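PDB 3PBP: nucleoporin NUP82 from Saccharomyces cerevisiae, which serves as a structural component of the nuclear pore complex, its N-terminal domain captured here bound to nucleoporin NUP116. Local coordinates for residues D204-L216 against D271-F285. The protein carries 1 engineered substitution. Residues are numbered along the deposited sequence; the frame is centred on the assembly and turned at random.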
loop_
_atom_site.group_PDB
_atom_site.type_symbol
_atom_site.label_atom_id
_atom_site.label_comp_id
_atom_site.label_asym_id
_atom_site.label_seq_id
_atom_site.Cartn_x
_atom_site.Cartn_y
_atom_site.Cartn_z
ATOM N N ASP A 204 -3.212 -8.954 5.064
ATOM C CA ASP A 204 -1.823 -8.756 5.433
ATOM C C ASP A 204 -1.369 -7.350 5.061
ATOM O O ASP A 204 -2.056 -6.643 4.329
ATOM C CB ASP A 204 -0.947 -9.800 4.749
ATOM C CG ASP A 204 -0.915 -11.118 5.512
ATOM O OD1 ASP A 204 -0.384 -11.132 6.657
ATOM O OD2 ASP A 204 -1.426 -12.132 4.967
ATOM N N ILE A 205 -0.219 -6.940 5.578
ATOM C CA ILE A 205 0.298 -5.621 5.283
ATOM C C ILE A 205 1.645 -5.700 4.565
ATOM O O ILE A 205 2.538 -6.434 4.963
ATOM C CB ILE A 205 0.444 -4.787 6.581
ATOM C CG1 ILE A 205 -0.933 -4.592 7.209
ATOM C CG2 ILE A 205 1.121 -3.462 6.276
ATOM C CD1 ILE A 205 -0.915 -3.917 8.538
ATOM N N PHE A 206 1.772 -4.959 3.476
ATOM C CA PHE A 206 3.024 -4.921 2.749
ATOM C C PHE A 206 3.408 -3.458 2.719
ATOM O O PHE A 206 2.623 -2.592 3.138
ATOM C CB PHE A 206 2.859 -5.473 1.329
ATOM C CG PHE A 206 2.584 -6.954 1.285
ATOM C CD1 PHE A 206 1.338 -7.464 1.663
ATOM C CD2 PHE A 206 3.584 -7.842 0.926
ATOM C CE1 PHE A 206 1.100 -8.842 1.686
ATOM C CE2 PHE A 206 3.354 -9.222 0.948
ATOM C CZ PHE A 206 2.110 -9.719 1.331
ATOM N N ALA A 207 4.611 -3.163 2.242
ATOM C CA ALA A 207 5.021 -1.776 2.204
ATOM C C ALA A 207 6.093 -1.482 1.188
ATOM O O ALA A 207 6.970 -2.298 0.934
ATOM C CB ALA A 207 5.483 -1.341 3.580
ATOM N N PHE A 208 5.987 -0.300 0.595
ATOM C CA PHE A 208 6.947 0.197 -0.375
ATOM C C PHE A 208 7.771 1.260 0.367
ATOM O O PHE A 208 7.244 2.285 0.801
ATOM C CB PHE A 208 6.215 0.843 -1.546
ATOM C CG PHE A 208 5.572 -0.128 -2.464
ATOM C CD1 PHE A 208 6.323 -0.782 -3.440
ATOM C CD2 PHE A 208 4.210 -0.380 -2.377
ATOM C CE1 PHE A 208 5.718 -1.678 -4.324
ATOM C CE2 PHE A 208 3.588 -1.271 -3.248
ATOM C CZ PHE A 208 4.345 -1.923 -4.229
ATOM N N TYR A 209 9.058 0.996 0.537
ATOM C CA TYR A 209 9.938 1.931 1.221
ATOM C C TYR A 209 11.259 1.931 0.465
ATOM O O TYR A 209 11.986 0.938 0.485
ATOM C CB TYR A 209 10.157 1.493 2.675
ATOM C CG TYR A 209 10.970 2.484 3.486
ATOM C CD1 TYR A 209 10.696 3.849 3.417
ATOM C CD2 TYR A 209 12.016 2.064 4.320
ATOM C CE1 TYR A 209 11.438 4.775 4.152
ATOM C CE2 TYR A 209 12.763 2.983 5.062
ATOM C CZ TYR A 209 12.469 4.339 4.973
ATOM O OH TYR A 209 13.191 5.267 5.704
ATOM N N PRO A 210 11.598 3.049 -0.205
ATOM C CA PRO A 210 10.849 4.306 -0.297
ATOM C C PRO A 210 9.816 4.337 -1.434
ATOM O O PRO A 210 9.958 3.632 -2.424
ATOM C CB PRO A 210 11.956 5.303 -0.553
ATOM C CG PRO A 210 12.759 4.539 -1.615
ATOM C CD PRO A 210 12.824 3.125 -1.033
ATOM N N PHE A 211 8.783 5.161 -1.292
ATOM C CA PHE A 211 7.778 5.312 -2.348
ATOM C C PHE A 211 7.819 6.809 -2.633
ATOM O O PHE A 211 7.022 7.581 -2.105
ATOM C CB PHE A 211 6.391 4.920 -1.859
ATOM C CG PHE A 211 5.393 4.762 -2.962
ATOM C CD1 PHE A 211 5.278 3.554 -3.640
ATOM C CD2 PHE A 211 4.553 5.806 -3.309
ATOM C CE1 PHE A 211 4.338 3.393 -4.641
ATOM C CE2 PHE A 211 3.612 5.654 -4.307
ATOM C CZ PHE A 211 3.503 4.446 -4.974
ATOM N N LEU A 212 8.750 7.207 -3.485
ATOM C CA LEU A 212 8.972 8.616 -3.771
ATOM C C LEU A 212 8.394 9.204 -5.043
ATOM O O LEU A 212 8.267 8.534 -6.057
ATOM C CB LEU A 212 10.482 8.868 -3.753
ATOM C CG LEU A 212 11.212 8.161 -2.600
ATOM C CD1 LEU A 212 12.675 7.977 -2.937
ATOM C CD2 LEU A 212 11.041 8.953 -1.330
ATOM N N PRO A 213 8.025 10.492 -4.993
ATOM C CA PRO A 213 7.465 11.201 -6.151
ATOM C C PRO A 213 8.687 11.670 -6.963
ATOM O O PRO A 213 9.809 11.318 -6.613
ATOM C CB PRO A 213 6.689 12.345 -5.498
ATOM C CG PRO A 213 7.548 12.693 -4.350
ATOM C CD PRO A 213 7.961 11.338 -3.785
ATOM N N SER A 214 8.501 12.442 -8.027
ATOM C CA SER A 214 9.649 12.892 -8.825
ATOM C C SER A 214 10.358 14.079 -8.172
ATOM O O SER A 214 11.544 14.333 -8.432
ATOM C CB SER A 214 9.197 13.289 -10.221
ATOM O OG SER A 214 8.461 14.500 -10.150
ATOM N N VAL A 215 9.626 14.814 -7.336
ATOM C CA VAL A 215 10.185 15.964 -6.627
ATOM C C VAL A 215 9.618 15.898 -5.217
ATOM O O VAL A 215 8.463 16.248 -4.975
ATOM C CB VAL A 215 9.785 17.298 -7.293
ATOM C CG1 VAL A 215 10.369 18.454 -6.533
ATOM C CG2 VAL A 215 10.258 17.317 -8.721
ATOM N N LEU A 216 10.455 15.442 -4.293
ATOM C CA LEU A 216 10.079 15.253 -2.906
ATOM C C LEU A 216 10.039 16.494 -2.020
ATOM O O LEU A 216 11.006 17.264 -1.962
ATOM C CB LEU A 216 11.025 14.233 -2.292
ATOM C CG LEU A 216 10.772 13.739 -0.873
ATOM C CD1 LEU A 216 9.559 12.836 -0.844
ATOM C CD2 LEU A 216 12.020 12.988 -0.394
ATOM N N ASP A 271 14.943 16.880 -5.935
ATOM C CA ASP A 271 14.574 16.074 -7.100
ATOM C C ASP A 271 14.985 14.633 -6.909
ATOM O O ASP A 271 16.027 14.352 -6.314
ATOM C CB ASP A 271 15.239 16.602 -8.364
ATOM C CG ASP A 271 14.727 17.965 -8.757
ATOM O OD1 ASP A 271 13.492 18.108 -8.852
ATOM O OD2 ASP A 271 15.549 18.888 -8.975
ATOM N N ILE A 272 14.174 13.717 -7.427
ATOM C CA ILE A 272 14.474 12.303 -7.303
ATOM C C ILE A 272 14.429 11.603 -8.647
ATOM O O ILE A 272 13.379 11.516 -9.276
ATOM C CB ILE A 272 13.514 11.653 -6.309
ATOM C CG1 ILE A 272 13.769 12.271 -4.923
ATOM C CG2 ILE A 272 13.682 10.140 -6.329
ATOM C CD1 ILE A 272 13.012 11.650 -3.798
ATOM N N GLN A 273 15.590 11.108 -9.069
ATOM C CA GLN A 273 15.766 10.431 -10.358
ATOM C C GLN A 273 14.968 9.143 -10.493
ATOM O O GLN A 273 14.877 8.360 -9.551
ATOM C CB GLN A 273 17.250 10.143 -10.568
ATOM C CG GLN A 273 18.148 11.218 -9.968
ATOM C CD GLN A 273 19.628 10.982 -10.237
ATOM O OE1 GLN A 273 20.193 9.946 -9.868
ATOM N NE2 GLN A 273 20.265 11.952 -10.881
ATOM N N LYS A 274 14.406 8.919 -11.677
ATOM C CA LYS A 274 13.588 7.730 -11.940
ATOM C C LYS A 274 14.187 6.419 -11.448
ATOM O O LYS A 274 13.458 5.478 -11.126
ATOM C CB LYS A 274 13.271 7.620 -13.445
ATOM C CG LYS A 274 14.338 8.227 -14.367
ATOM C CD LYS A 274 14.008 7.998 -15.844
ATOM C CE LYS A 274 14.846 8.921 -16.736
ATOM N NZ LYS A 274 14.507 8.775 -18.179
ATOM N N GLU A 275 15.511 6.355 -11.382
ATOM C CA GLU A 275 16.185 5.136 -10.943
ATOM C C GLU A 275 15.857 4.760 -9.503
ATOM O O GLU A 275 15.623 3.587 -9.208
ATOM C CB GLU A 275 17.703 5.276 -11.100
ATOM C CG GLU A 275 18.166 5.533 -12.537
ATOM C CD GLU A 275 18.146 7.016 -12.928
ATOM O OE1 GLU A 275 18.932 7.794 -12.343
ATOM O OE2 GLU A 275 17.350 7.403 -13.819
ATOM N N TYR A 276 15.825 5.757 -8.617
ATOM C CA TYR A 276 15.541 5.534 -7.197
ATOM C C TYR A 276 14.066 5.369 -6.868
ATOM O O TYR A 276 13.715 5.146 -5.718
ATOM C CB TYR A 276 16.082 6.688 -6.355
ATOM C CG TYR A 276 17.543 6.974 -6.568
ATOM C CD1 TYR A 276 17.965 7.819 -7.592
ATOM C CD2 TYR A 276 18.511 6.396 -5.749
ATOM C CE1 TYR A 276 19.317 8.080 -7.789
ATOM C CE2 TYR A 276 19.864 6.653 -5.939
ATOM C CZ TYR A 276 20.261 7.494 -6.958
ATOM O OH TYR A 276 21.602 7.737 -7.145
ATOM N N ARG A 277 13.203 5.471 -7.869
ATOM C CA ARG A 277 11.777 5.355 -7.620
ATOM C C ARG A 277 11.188 3.973 -7.861
ATOM O O ARG A 277 10.031 3.717 -7.496
ATOM C CB ARG A 277 11.030 6.397 -8.444
ATOM C CG ARG A 277 11.510 7.802 -8.165
ATOM C CD ARG A 277 10.361 8.755 -8.164
ATOM N NE ARG A 277 10.036 9.231 -9.500
ATOM C CZ ARG A 277 8.795 9.427 -9.924
ATOM N NH1 ARG A 277 7.770 9.168 -9.120
ATOM N NH2 ARG A 277 8.580 9.917 -11.133
ATOM N N LEU A 278 11.969 3.085 -8.476
ATOM C CA LEU A 278 11.505 1.724 -8.733
ATOM C C LEU A 278 11.864 0.873 -7.528
ATOM O O LEU A 278 13.015 0.490 -7.350
ATOM C CB LEU A 278 12.171 1.163 -9.990
ATOM C CG LEU A 278 11.762 1.844 -11.299
ATOM C CD1 LEU A 278 12.671 1.391 -12.430
ATOM C CD2 LEU A 278 10.302 1.521 -11.603
ATOM N N ALA A 279 10.883 0.582 -6.686
ATOM C CA ALA A 279 11.153 -0.201 -5.499
ATOM C C ALA A 279 10.219 -1.390 -5.390
ATOM O O ALA A 279 9.038 -1.299 -5.726
ATOM C CB ALA A 279 11.020 0.672 -4.282
ATOM N N LYS A 280 10.748 -2.511 -4.916
ATOM C CA LYS A 280 9.936 -3.700 -4.761
ATOM C C LYS A 280 9.344 -3.791 -3.365
ATOM O O LYS A 280 9.996 -3.452 -2.368
ATOM C CB LYS A 280 10.758 -4.951 -5.081
ATOM C CG LYS A 280 11.008 -5.128 -6.557
ATOM C CD LYS A 280 11.626 -6.469 -6.877
ATOM C CE LYS A 280 11.780 -6.645 -8.389
ATOM N NZ LYS A 280 12.372 -7.965 -8.787
ATOM N N VAL A 281 8.100 -4.252 -3.308
ATOM C CA VAL A 281 7.377 -4.400 -2.054
ATOM C C VAL A 281 8.077 -5.240 -1.010
ATOM O O VAL A 281 8.742 -6.228 -1.314
ATOM C CB VAL A 281 6.006 -5.046 -2.252
ATOM C CG1 VAL A 281 4.929 -4.142 -1.658
ATOM C CG2 VAL A 281 5.765 -5.322 -3.718
ATOM N N GLN A 282 7.903 -4.819 0.234
ATOM C CA GLN A 282 8.446 -5.516 1.384
ATOM C C GLN A 282 7.223 -6.147 2.064
ATOM O O GLN A 282 6.098 -5.647 1.904
ATOM C CB GLN A 282 9.126 -4.532 2.336
ATOM C CG GLN A 282 10.290 -3.807 1.741
ATOM C CD GLN A 282 11.114 -3.086 2.789
ATOM O OE1 GLN A 282 11.381 -3.629 3.865
ATOM N NE2 GLN A 282 11.541 -1.866 2.478
ATOM N N GLY A 283 7.431 -7.239 2.798
ATOM C CA GLY A 283 6.319 -7.896 3.461
ATOM C C GLY A 283 6.188 -9.385 3.178
ATOM O O GLY A 283 6.941 -9.943 2.373
ATOM N N PRO A 284 5.198 -10.051 3.787
ATOM C CA PRO A 284 4.232 -9.435 4.698
ATOM C C PRO A 284 4.817 -9.034 6.037
ATOM O O PRO A 284 5.795 -9.609 6.508
ATOM C CB PRO A 284 3.150 -10.510 4.875
ATOM C CG PRO A 284 3.680 -11.744 4.144
ATOM C CD PRO A 284 5.147 -11.513 3.912
ATOM N N PHE A 285 4.203 -8.028 6.642
ATOM C CA PHE A 285 4.622 -7.575 7.936
ATOM C C PHE A 285 4.106 -8.594 8.932
ATOM O O PHE A 285 3.085 -9.247 8.718
ATOM C CB PHE A 285 3.998 -6.224 8.275
ATOM C CG PHE A 285 4.830 -5.052 7.882
ATOM C CD1 PHE A 285 5.069 -4.769 6.546
ATOM C CD2 PHE A 285 5.368 -4.224 8.848
ATOM C CE1 PHE A 285 5.834 -3.677 6.181
ATOM C CE2 PHE A 285 6.141 -3.128 8.495
ATOM C CZ PHE A 285 6.375 -2.852 7.161
#
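Ala207 and Gln282 exchange two backbone hydrogen bonds, Ala207 N to Gln282 O at 2.9 Å and Gln282 N to Ala207 O at 2.8 Å, the signature of an antiparallel hydrogen-bonded pair. This bridge belongs to a beta-propeller domain: 204-208 is the last strand of an antiparallel sheet, and 271-285, returning from the helical excursion after 215-217, pairs briefly with its outer edge. A third bond, Phe285 N to Ile205 O, is fairly straight (158°). At the far end the pairing resumes between Val215 and Asp271, a non-hydrogen-bonded pair flanked by the bond from Ile272 N to Ser214 O, whose donor sits well above the carbonyl plane.

Arg277 supplies a side-chain hydrogen bond across the contact. Its chain bends at chi2 and chi3 (-85° at chi3), which swings NH1 back to Leu212 O at 3.2 Å; the acceptor lies close to the guanidinium plane and is met on a lone pair. The backbone N of Ser214 covers one face of the same group, while Ser214 OG is hydrogen-bonded to Asp155. The amide of Gln282 turns to Ser334 and Asn346.

Apolar side chains meet beside the paired backbones at both ends. Ile272 CD1 touches both Leu212 CB and Leu216 CB, 3.6 Å from the latter. Phe285 brings CE1 to within 3.5 Å of Ala207 CB, and Phe206 lies alongside Pro284, which follows a cis peptide bond and meets the ring off-centre through CB. Lys98 and Arg101 of the NUP116 chain reach Asp204 and Pro284 O, placing this end of the contact at the NUP116 interface. Val281 CG1 sits over the face of the Phe208 ring, 3.5 Å from its centroid and 16° off the normal.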